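Local structure of serine--tRNA ligase, cytoplasmic (Candida albicans, 3QO8) at residues Q107-V116 against I339-K350; V368-R379 against Y397-L405. The protein attaches serine to tRNA(Ser) in two steps, activating it with ATP to Ser-AMP and then passing it to the acceptor end of the tRNA. All coordinates share one frame; numbering follows the deposited sequence.

Contact 1: Q107-V116 against I339-K350. With MG (magnesium ion), chain E.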
loop_
_atom_site.group_PDB
_atom_site.type_symbol
_atom_site.label_atom_id
_atom_site.label_comp_id
_atom_site.label_asym_id
_atom_site.label_seq_id
_atom_site.Cartn_x
_atom_site.Cartn_y
_atom_site.Cartn_z
ATOM N N GLN A 107 15.165 -24.448 8.361
ATOM C CA GLN A 107 13.869 -25.052 8.642
ATOM C C GLN A 107 13.575 -25.197 10.145
ATOM O O GLN A 107 12.421 -25.345 10.539
ATOM C CB GLN A 107 13.766 -26.422 7.975
ATOM C CG GLN A 107 13.932 -26.409 6.476
ATOM C CD GLN A 107 13.757 -27.785 5.883
ATOM O OE1 GLN A 107 12.779 -28.475 6.173
ATOM N NE2 GLN A 107 14.711 -28.203 5.063
ATOM N N VAL A 108 14.613 -25.147 10.976
ATOM C CA VAL A 108 14.447 -25.356 12.411
ATOM C C VAL A 108 13.964 -24.087 13.116
ATOM O O VAL A 108 14.590 -23.027 13.018
ATOM C CB VAL A 108 15.756 -25.840 13.065
ATOM C CG1 VAL A 108 15.561 -26.060 14.567
ATOM C CG2 VAL A 108 16.246 -27.119 12.388
ATOM N N GLY A 109 12.850 -24.203 13.829
ATOM C CA GLY A 109 12.309 -23.091 14.587
ATOM C C GLY A 109 13.180 -22.704 15.766
ATOM O O GLY A 109 14.021 -23.477 16.219
ATOM N N ASN A 110 12.987 -21.484 16.250
ATOM C CA ASN A 110 13.710 -20.987 17.410
ATOM C C ASN A 110 13.432 -21.890 18.628
ATOM O O ASN A 110 12.393 -22.562 18.692
ATOM C CB ASN A 110 13.261 -19.552 17.697
ATOM C CG ASN A 110 14.273 -18.777 18.508
ATOM O OD1 ASN A 110 15.303 -19.310 18.897
ATOM N ND2 ASN A 110 13.990 -17.499 18.745
ATOM N N ILE A 111 14.352 -21.911 19.588
ATOM C CA ILE A 111 14.160 -22.718 20.798
ATOM C C ILE A 111 12.999 -22.192 21.619
ATOM O O ILE A 111 13.027 -21.055 22.095
ATOM C CB ILE A 111 15.402 -22.715 21.703
ATOM C CG1 ILE A 111 16.634 -23.181 20.927
ATOM C CG2 ILE A 111 15.160 -23.584 22.949
ATOM C CD1 ILE A 111 16.377 -24.392 20.103
ATOM N N VAL A 112 11.976 -23.018 21.788
ATOM C CA VAL A 112 10.835 -22.635 22.602
ATOM C C VAL A 112 11.225 -22.450 24.064
ATOM O O VAL A 112 11.806 -23.335 24.689
ATOM C CB VAL A 112 9.697 -23.659 22.512
ATOM C CG1 VAL A 112 8.551 -23.216 23.395
ATOM C CG2 VAL A 112 9.249 -23.804 21.065
ATOM N N HIS A 113 10.891 -21.283 24.595
ATOM C CA HIS A 113 11.223 -20.939 25.962
ATOM C C HIS A 113 10.565 -21.925 26.927
ATOM O O HIS A 113 9.413 -22.328 26.742
ATOM C CB HIS A 113 10.786 -19.508 26.254
ATOM C CG HIS A 113 11.308 -18.968 27.546
ATOM N ND1 HIS A 113 10.524 -18.857 28.674
ATOM C CD2 HIS A 113 12.535 -18.518 27.894
ATOM C CE1 HIS A 113 11.243 -18.350 29.659
ATOM N NE2 HIS A 113 12.466 -18.133 29.212
ATOM N N GLU A 114 11.317 -22.327 27.944
ATOM C CA GLU A 114 10.847 -23.327 28.907
ATOM C C GLU A 114 9.526 -22.995 29.585
ATOM O O GLU A 114 8.842 -23.886 30.089
ATOM C CB GLU A 114 11.917 -23.576 29.970
ATOM C CG GLU A 114 13.107 -24.364 29.455
ATOM C CD GLU A 114 12.741 -25.790 29.083
ATOM O OE1 GLU A 114 11.599 -26.209 29.381
ATOM O OE2 GLU A 114 13.595 -26.495 28.496
ATOM N N SER A 115 9.161 -21.723 29.611
ATOM C CA SER A 115 7.934 -21.325 30.285
ATOM C C SER A 115 6.690 -21.522 29.417
ATOM O O SER A 115 5.581 -21.382 29.908
ATOM C CB SER A 115 8.015 -19.873 30.739
ATOM O OG SER A 115 7.893 -18.997 29.630
ATOM N N VAL A 116 6.875 -21.831 28.136
ATOM C CA VAL A 116 5.751 -21.999 27.214
ATOM C C VAL A 116 5.072 -23.364 27.380
ATOM O O VAL A 116 5.745 -24.387 27.460
ATOM C CB VAL A 116 6.196 -21.812 25.737
ATOM C CG1 VAL A 116 5.048 -22.111 24.772
ATOM C CG2 VAL A 116 6.721 -20.379 25.504
ATOM N N ILE A 339 0.568 -18.250 24.318
ATOM C CA ILE A 339 0.303 -19.144 23.195
ATOM C C ILE A 339 1.067 -20.470 23.304
ATOM O O ILE A 339 2.270 -20.483 23.595
ATOM C CB ILE A 339 0.641 -18.438 21.843
ATOM C CG1 ILE A 339 -0.169 -17.149 21.698
ATOM C CG2 ILE A 339 0.376 -19.366 20.666
ATOM C CD1 ILE A 339 -1.700 -17.370 21.706
ATOM N N VAL A 340 0.373 -21.578 23.047
ATOM C CA VAL A 340 0.980 -22.909 23.156
ATOM C C VAL A 340 2.101 -23.102 22.139
ATOM O O VAL A 340 2.089 -22.489 21.068
ATOM C CB VAL A 340 -0.061 -24.048 22.973
ATOM C CG1 VAL A 340 -1.058 -24.058 24.130
ATOM C CG2 VAL A 340 -0.778 -23.911 21.625
ATOM N N SER A 341 3.050 -23.975 22.467
ATOM C CA SER A 341 4.224 -24.189 21.616
ATOM C C SER A 341 3.873 -24.503 20.163
ATOM O O SER A 341 4.573 -24.077 19.252
ATOM C CB SER A 341 5.108 -25.297 22.182
ATOM O OG SER A 341 4.351 -26.481 22.412
ATOM N N GLY A 342 2.789 -25.245 19.952
ATOM C CA GLY A 342 2.431 -25.708 18.624
ATOM C C GLY A 342 1.895 -24.634 17.700
ATOM O O GLY A 342 1.705 -24.878 16.512
ATOM N N GLU A 343 1.669 -23.443 18.250
ATOM C CA GLU A 343 1.139 -22.309 17.503
ATOM C C GLU A 343 2.136 -21.154 17.360
ATOM O O GLU A 343 1.765 -20.058 16.939
ATOM C CB GLU A 343 -0.128 -21.796 18.190
ATOM C CG GLU A 343 -1.271 -22.783 18.157
ATOM C CD GLU A 343 -1.935 -22.827 16.800
ATOM O OE1 GLU A 343 -2.391 -21.760 16.338
ATOM O OE2 GLU A 343 -1.990 -23.916 16.193
ATOM N N LEU A 344 3.391 -21.383 17.727
ATOM C CA LEU A 344 4.423 -20.358 17.553
ATOM C C LEU A 344 5.004 -20.425 16.148
ATOM O O LEU A 344 5.293 -21.511 15.652
ATOM C CB LEU A 344 5.562 -20.551 18.565
ATOM C CG LEU A 344 5.206 -20.461 20.047
ATOM C CD1 LEU A 344 6.443 -20.695 20.907
ATOM C CD2 LEU A 344 4.567 -19.113 20.347
ATOM N N ASN A 345 5.186 -19.275 15.508
ATOM C CA ASN A 345 5.941 -19.241 14.253
ATOM C C ASN A 345 7.421 -19.501 14.538
ATOM O O ASN A 345 7.837 -19.438 15.695
ATOM C CB ASN A 345 5.714 -17.920 13.486
ATOM C CG ASN A 345 6.437 -16.725 14.109
ATOM O OD1 ASN A 345 7.431 -16.874 14.807
ATOM N ND2 ASN A 345 5.942 -15.525 13.824
ATOM N N ASN A 346 8.209 -19.784 13.496
ATOM C CA ASN A 346 9.607 -20.172 13.662
ATOM C C ASN A 346 10.438 -19.191 14.482
ATOM O O ASN A 346 11.317 -19.596 15.233
ATOM C CB ASN A 346 10.301 -20.349 12.301
ATOM C CG ASN A 346 9.770 -21.523 11.511
ATOM O OD1 ASN A 346 9.015 -22.344 12.022
ATOM N ND2 ASN A 346 10.165 -21.605 10.246
ATOM N N ALA A 347 10.190 -17.896 14.319
ATOM C CA ALA A 347 11.060 -16.907 14.948
ATOM C C ALA A 347 10.816 -16.762 16.450
ATOM O O ALA A 347 11.726 -16.412 17.195
ATOM C CB ALA A 347 10.951 -15.534 14.226
ATOM N N ALA A 348 9.593 -17.046 16.898
ATOM C CA ALA A 348 9.206 -16.753 18.273
ATOM C C ALA A 348 9.674 -17.819 19.255
ATOM O O ALA A 348 9.397 -19.002 19.065
ATOM C CB ALA A 348 7.687 -16.584 18.369
ATOM N N ALA A 349 10.386 -17.394 20.300
ATOM C CA ALA A 349 10.710 -18.277 21.414
ATOM C C ALA A 349 9.566 -18.261 22.432
ATOM O O ALA A 349 9.386 -19.218 23.175
ATOM C CB ALA A 349 12.021 -17.864 22.083
ATOM N N LYS A 350 8.798 -17.173 22.446
ATOM C CA LYS A 350 7.659 -17.023 23.354
ATOM C C LYS A 350 6.712 -15.997 22.765
ATOM O O LYS A 350 7.168 -14.985 22.219
ATOM C CB LYS A 350 8.139 -16.536 24.723
ATOM C CG LYS A 350 7.041 -16.416 25.783
ATOM C CD LYS A 350 7.608 -15.909 27.098
ATOM C CE LYS A 350 6.533 -15.825 28.183
ATOM N NZ LYS A 350 5.985 -17.159 28.597
HETATM MG MG MG E . 5.109 -23.366 14.241
HETATM O O HOH W 1 5.214 -24.415 16.509
HETATM O O HOH W 2 7.620 -23.712 14.004
HETATM O O HOH W 3 4.854 -22.202 11.975
HETATM O O HOH W 4 4.811 -25.302 12.802
#
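The N110 carboxamide meets A347 O with its ND2 edge: ND2 donates to A347 O at 3.0 Å, with the acceptor close to the amide plane while the donor stands above the plane of the A347 carbonyl. With CG anti to the backbone N (chi1 -158°), the torsion points ND2 at A347 O, beside A349 CB, and ND2 also bonds to T374 OG1. S115 OG lies at the edge of the H113 ring, in the imidazole plane, 2.8 Å from ND1; either atom could be the donor. K350 NZ donates to that same S115 OG, also at 2.8 Å, after an extended chain that bends only at chi4 (66°), and K350 CD approaches the imidazole obliquely. W313 meets the H113 ring at a shallow angle. The main chains are also joined by N110 N to N346 O (2.7 Å) and H113 N to A349 O (2.9 Å). V116 packs CG1 on the main chain, 3.4 Å from I339 O, and CG2 against K350 CG, the valine and the lysine running alongside in opposite senses. In the apolar part V112 CG1 meets L344 CD1 at 4.1 Å. At the other end of L344, its carbonyl O binds a magnesium ion at 2.3 Å whose four waters complete the ligands seen; two of them donate to S341 O and N346 OD1. Beside it, N345 OD1 accepts from A348 N in an Asx motif. This is the seam where the chain leaving the helical tRNA-binding arm after helix 74-107 lies along the connection between antiparallel strands 334-338 and 350-358 of the class II catalytic core, which enters its second strand through a classic beta bulge at A349 and K350 opposite N372.

Contact 2: V368-R379 against Y397-L405. With MG (magnesium ion), chain C; SSA (5'-O-(N-(L-seryl)-sulfamoyl)adenosine), chain B.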
loop_
_atom_site.group_PDB
_atom_site.type_symbol
_atom_site.label_atom_id
_atom_site.label_comp_id
_atom_site.label_asym_id
_atom_site.label_seq_id
_atom_site.Cartn_x
_atom_site.Cartn_y
_atom_site.Cartn_z
ATOM N N VAL A 368 -3.726 -8.424 19.388
ATOM C CA VAL A 368 -2.306 -8.193 19.578
ATOM C C VAL A 368 -1.541 -9.501 19.704
ATOM O O VAL A 368 -1.979 -10.405 20.429
ATOM C CB VAL A 368 -2.050 -7.351 20.861
ATOM C CG1 VAL A 368 -0.568 -7.370 21.240
ATOM C CG2 VAL A 368 -2.548 -5.920 20.683
ATOM N N SER A 369 -0.410 -9.604 18.997
ATOM C CA SER A 369 0.583 -10.638 19.287
ATOM C C SER A 369 1.884 -9.963 19.680
ATOM O O SER A 369 2.314 -9.009 19.036
ATOM C CB SER A 369 0.840 -11.546 18.082
ATOM O OG SER A 369 -0.226 -12.452 17.896
ATOM N N CYS A 370 2.512 -10.483 20.727
ATOM C CA CYS A 370 3.741 -9.942 21.279
ATOM C C CYS A 370 4.740 -11.094 21.397
ATOM O O CYS A 370 4.478 -12.071 22.097
ATOM C CB CYS A 370 3.457 -9.340 22.663
ATOM S SG CYS A 370 4.933 -8.675 23.552
ATOM N N SER A 371 5.871 -10.984 20.707
ATOM C CA SER A 371 6.818 -12.085 20.587
ATOM C C SER A 371 8.232 -11.666 20.941
ATOM O O SER A 371 8.678 -10.600 20.547
ATOM C CB SER A 371 6.839 -12.610 19.148
ATOM O OG SER A 371 5.564 -13.081 18.747
ATOM N N ASN A 372 8.932 -12.523 21.676
ATOM C CA ASN A 372 10.380 -12.428 21.806
ATOM C C ASN A 372 10.979 -13.421 20.824
ATOM O O ASN A 372 10.763 -14.634 20.943
ATOM C CB ASN A 372 10.840 -12.756 23.228
ATOM C CG ASN A 372 12.324 -12.484 23.444
ATOM O OD1 ASN A 372 13.068 -12.215 22.494
ATOM N ND2 ASN A 372 12.761 -12.559 24.699
ATOM N N CYS A 373 11.693 -12.898 19.830
ATOM C CA CYS A 373 12.302 -13.717 18.787
ATOM C C CYS A 373 13.794 -13.909 19.064
ATOM O O CYS A 373 14.543 -14.381 18.203
ATOM C CB CYS A 373 12.074 -13.071 17.401
ATOM S SG CYS A 373 10.286 -12.968 16.955
ATOM N N THR A 374 14.214 -13.550 20.275
ATOM C CA THR A 374 15.625 -13.582 20.663
ATOM C C THR A 374 16.532 -13.174 19.490
ATOM O O THR A 374 16.320 -12.105 18.904
ATOM C CB THR A 374 16.043 -14.934 21.338
ATOM O OG1 THR A 374 15.891 -16.027 20.423
ATOM C CG2 THR A 374 15.192 -15.194 22.578
ATOM N N ASP A 375 17.525 -13.989 19.136
ATOM C CA ASP A 375 18.433 -13.604 18.046
ATOM C C ASP A 375 18.242 -14.406 16.764
ATOM O O ASP A 375 19.163 -14.519 15.964
ATOM C CB ASP A 375 19.896 -13.711 18.488
ATOM C CG ASP A 375 20.252 -15.105 19.004
ATOM O OD1 ASP A 375 19.528 -16.070 18.680
ATOM O OD2 ASP A 375 21.263 -15.232 19.725
ATOM N N TYR A 376 17.053 -14.965 16.574
ATOM C CA TYR A 376 16.765 -15.801 15.410
ATOM C C TYR A 376 16.834 -14.969 14.127
ATOM O O TYR A 376 17.417 -15.391 13.130
ATOM C CB TYR A 376 15.369 -16.404 15.567
ATOM C CG TYR A 376 15.002 -17.534 14.623
ATOM C CD1 TYR A 376 15.374 -18.844 14.903
ATOM C CD2 TYR A 376 14.257 -17.293 13.472
ATOM C CE1 TYR A 376 15.024 -19.883 14.062
ATOM C CE2 TYR A 376 13.901 -18.325 12.621
ATOM C CZ TYR A 376 14.288 -19.619 12.924
ATOM O OH TYR A 376 13.928 -20.659 12.101
ATOM N N GLN A 377 16.237 -13.781 14.156
ATOM C CA GLN A 377 16.223 -12.919 12.976
ATOM C C GLN A 377 17.518 -12.121 12.855
ATOM O O GLN A 377 18.064 -11.965 11.763
ATOM C CB GLN A 377 15.020 -11.977 13.012
ATOM C CG GLN A 377 13.683 -12.710 13.003
ATOM C CD GLN A 377 12.580 -11.888 13.641
ATOM O OE1 GLN A 377 12.759 -11.324 14.724
ATOM N NE2 GLN A 377 11.444 -11.794 12.961
ATOM N N SER A 378 18.012 -11.632 13.984
ATOM C CA SER A 378 19.210 -10.812 13.983
ATOM C C SER A 378 20.446 -11.587 13.530
ATOM O O SER A 378 21.339 -11.010 12.930
ATOM C CB SER A 378 19.429 -10.193 15.357
ATOM O OG SER A 378 19.420 -11.188 16.350
ATOM N N ARG A 379 20.502 -12.891 13.814
ATOM C CA ARG A 379 21.585 -13.715 13.276
ATOM C C ARG A 379 21.513 -13.698 11.754
ATOM O O ARG A 379 22.517 -13.533 11.073
ATOM C CB ARG A 379 21.515 -15.163 13.810
ATOM C CG ARG A 379 22.604 -16.085 13.247
ATOM C CD ARG A 379 22.652 -17.456 13.977
ATOM N NE ARG A 379 23.100 -17.313 15.361
ATOM C CZ ARG A 379 22.286 -17.239 16.409
ATOM N NH1 ARG A 379 20.967 -17.322 16.249
ATOM N NH2 ARG A 379 22.789 -17.090 17.622
ATOM N N TYR A 397 24.595 -11.485 18.843
ATOM C CA TYR A 397 23.613 -10.650 18.166
ATOM C C TYR A 397 22.631 -10.039 19.165
ATOM O O TYR A 397 22.467 -10.544 20.287
ATOM C CB TYR A 397 22.851 -11.483 17.132
ATOM C CG TYR A 397 23.745 -12.089 16.082
ATOM C CD1 TYR A 397 24.244 -11.309 15.045
ATOM C CD2 TYR A 397 24.114 -13.434 16.130
ATOM C CE1 TYR A 397 25.066 -11.843 14.079
ATOM C CE2 TYR A 397 24.954 -13.982 15.157
ATOM C CZ TYR A 397 25.421 -13.173 14.138
ATOM O OH TYR A 397 26.242 -13.665 13.149
ATOM N N VAL A 398 21.991 -8.943 18.762
ATOM C CA VAL A 398 20.933 -8.345 19.565
ATOM C C VAL A 398 19.757 -9.309 19.613
ATOM O O VAL A 398 19.675 -10.253 18.827
ATOM C CB VAL A 398 20.426 -7.025 18.937
ATOM C CG1 VAL A 398 21.534 -5.984 18.892
ATOM C CG2 VAL A 398 19.883 -7.283 17.538
ATOM N N HIS A 399 18.835 -9.076 20.532
ATOM C CA HIS A 399 17.568 -9.780 20.468
ATOM C C HIS A 399 16.550 -8.840 19.856
ATOM O O HIS A 399 16.608 -7.633 20.096
ATOM C CB HIS A 399 17.110 -10.222 21.861
ATOM C CG HIS A 399 17.803 -11.451 22.359
ATOM N ND1 HIS A 399 17.414 -12.112 23.503
ATOM C CD2 HIS A 399 18.859 -12.143 21.866
ATOM C CE1 HIS A 399 18.199 -13.156 23.695
ATOM N NE2 HIS A 399 19.083 -13.199 22.717
ATOM N N CYS A 400 15.647 -9.399 19.053
ATOM C CA CYS A 400 14.539 -8.654 18.470
ATOM C C CYS A 400 13.216 -9.120 19.049
ATOM O O CYS A 400 12.968 -10.315 19.194
ATOM C CB CYS A 400 14.500 -8.817 16.956
ATOM S SG CYS A 400 16.105 -8.382 16.210
ATOM N N LEU A 401 12.374 -8.148 19.361
ATOM C CA LEU A 401 11.030 -8.414 19.834
ATOM C C LEU A 401 10.089 -7.578 19.005
ATOM O O LEU A 401 10.460 -6.500 18.529
ATOM C CB LEU A 401 10.898 -8.004 21.295
ATOM C CG LEU A 401 11.850 -8.662 22.298
ATOM C CD1 LEU A 401 13.007 -7.727 22.615
ATOM C CD2 LEU A 401 11.077 -9.004 23.581
ATOM N N ASN A 402 8.870 -8.068 18.824
ATOM C CA ASN A 402 7.865 -7.284 18.141
ATOM C C ASN A 402 6.531 -7.504 18.818
ATOM O O ASN A 402 6.261 -8.596 19.339
ATOM C CB ASN A 402 7.799 -7.643 16.651
ATOM C CG ASN A 402 7.222 -9.033 16.404
ATOM O OD1 ASN A 402 5.999 -9.206 16.290
ATOM N ND2 ASN A 402 8.101 -10.031 16.308
ATOM N N SER A 403 5.711 -6.459 18.848
ATOM C CA SER A 403 4.371 -6.580 19.401
ATOM C C SER A 403 3.422 -5.614 18.718
ATOM O O SER A 403 3.743 -4.443 18.526
ATOM C CB SER A 403 4.377 -6.344 20.915
ATOM O OG SER A 403 3.048 -6.288 21.431
ATOM N N THR A 404 2.247 -6.101 18.344
ATOM C CA THR A 404 1.217 -5.197 17.884
ATOM C C THR A 404 0.994 -4.135 18.958
ATOM O O THR A 404 0.967 -4.455 20.139
ATOM C CB THR A 404 -0.110 -5.932 17.695
ATOM O OG1 THR A 404 0.115 -7.157 16.984
ATOM C CG2 THR A 404 -1.106 -5.049 16.949
ATOM N N LEU A 405 0.848 -2.875 18.564
ATOM C CA LEU A 405 0.197 -1.928 19.458
ATOM C C LEU A 405 -1.275 -1.883 19.063
ATOM O O LEU A 405 -2.135 -2.274 19.837
ATOM C CB LEU A 405 0.813 -0.521 19.408
ATOM C CG LEU A 405 0.073 0.399 20.394
ATOM C CD1 LEU A 405 0.494 0.116 21.844
ATOM C CD2 LEU A 405 0.234 1.864 20.068
HETATM MG MG MG C . -1.153 -13.394 15.890
HETATM N N10 SSA B . 4.400 -8.116 13.669
HETATM C CA SSA B . 3.523 -8.969 14.468
HETATM C CB SSA B . 3.009 -8.198 15.683
HETATM O OG SSA B . 2.076 -7.178 15.275
HETATM C C9 SSA B . 2.368 -9.456 13.639
HETATM O O9 SSA B . 2.186 -9.054 12.496
HETATM N N8 SSA B . 1.561 -10.335 14.223
HETATM S S1 SSA B . 0.128 -10.734 13.629
HETATM O O1S SSA B . 0.211 -11.514 12.428
HETATM O O2S SSA B . -0.588 -11.454 14.630
HETATM O "O5'" SSA B . -0.682 -9.455 13.343
HETATM C "C5'" SSA B . -0.852 -8.458 14.336
HETATM C "C4'" SSA B . -2.328 -8.054 14.401
HETATM O "O4'" SSA B . -2.825 -7.537 13.161
HETATM C "C3'" SSA B . -3.262 -9.199 14.724
HETATM O "O3'" SSA B . -3.216 -9.487 16.130
HETATM C "C2'" SSA B . -4.595 -8.622 14.262
HETATM O "O2'" SSA B . -5.114 -7.706 15.245
HETATM C "C1'" SSA B . -4.214 -7.810 13.024
HETATM N N9 SSA B . -4.441 -8.605 11.799
HETATM C C8 SSA B . -3.758 -9.690 11.400
HETATM N N7 SSA B . -4.287 -10.129 10.237
HETATM C C5 SSA B . -5.298 -9.300 9.918
HETATM C C6 SSA B . -6.179 -9.244 8.855
HETATM N N6 SSA B . -6.094 -10.177 7.882
HETATM N N1 SSA B . -7.107 -8.260 8.812
HETATM C C2 SSA B . -7.177 -7.347 9.788
HETATM N N3 SSA B . -6.328 -7.370 10.824
HETATM C C4 SSA B . -5.395 -8.346 10.910
HETATM O O HOH W 5 4.332 -10.942 17.558
HETATM O O HOH W 6 23.304 -13.669 20.272
HETATM O O HOH W 7 10.896 -9.358 16.162
HETATM O O HOH W 8 -2.124 -14.862 14.089
HETATM O O HOH W 9 -1.781 -15.286 17.200
HETATM O O HOH W 10 1.176 -14.364 15.268
#
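Y397 lays one face of its ring over the start of R379: CA of the arginine sits above the ring centre, 3.7 Å from the centroid, in a CH-pi contact. R379 CG and NE continue past Y397 CE2, and the guanidinium stands nearly upright to the ring, the planes 82° apart. The chain's bend at chi3 (-68°) turns the guanidinium back to D375, where NH1 to OD1 makes a salt bridge through a weak hydrogen bond; NH1 also reaches M1 O. Next to it, T374 CB rests over the H399 ring, 3.7 Å from its centroid, the two side chains pointing the same way, while H399 ND1 bonds to S312 OG. S378 OG donates to V398 O at 2.7 Å. Strands 368-372 and 399-404 lie antiparallel, 171° between their directions, as neighbouring strands of the class II synthetase catalytic sheet. S371 and N402 form the hydrogen-bonded pair, with C370-S403 and N372-L401 as non-hydrogen-bonded pairs beside it. N372 crosses L401, its CG 3.7 Å from CD2, and its OD1 takes T374 N in an Asx turn that leads out of the strand. On the face carrying S371 and N402, water 5 joins S371 OG to N402 OD1, and water 7 joins N402 ND2 to Q377 OE1; Q377 NE2 bonds to E248. N402 OD1 lies 3.1 Å from CA of the bound seryl-sulfamoyl adenosine. T404 OG1 accepts from S369 N across the strands. The same T404 OG1 donates to OG of SSA, the analogue's seryl hydroxyl, at 2.6 Å. S369 OG, also bonded to D353, binds the magnesium ion at 2.4 Å; E366, three waters and the sulfamoyl O2S of the analogue are its other ligands.

Both contacts are largely buried, but contact 1 reaches the surface near S115, whereas no touching residue of contact 2 is exposed. Contact 1 joins mostly irregular chain by backbone bonds, an asparagine amide, a lysine and a few apolar side chains; contact 2 pairs regular strands inside the catalytic sheet and lines the active site. A main-chain carbonyl and waters hold the magnesium ion of contact 1; side chains, waters and the seryl-adenylate analogue hold that in contact 2. K350 begins strand 350-358, which pairs with strand 363-372 of contact 2, so both adjoin one sheet. They touch through A349 N to N372 O and V108 O to Y376 OH, both probable hydrogen bonds.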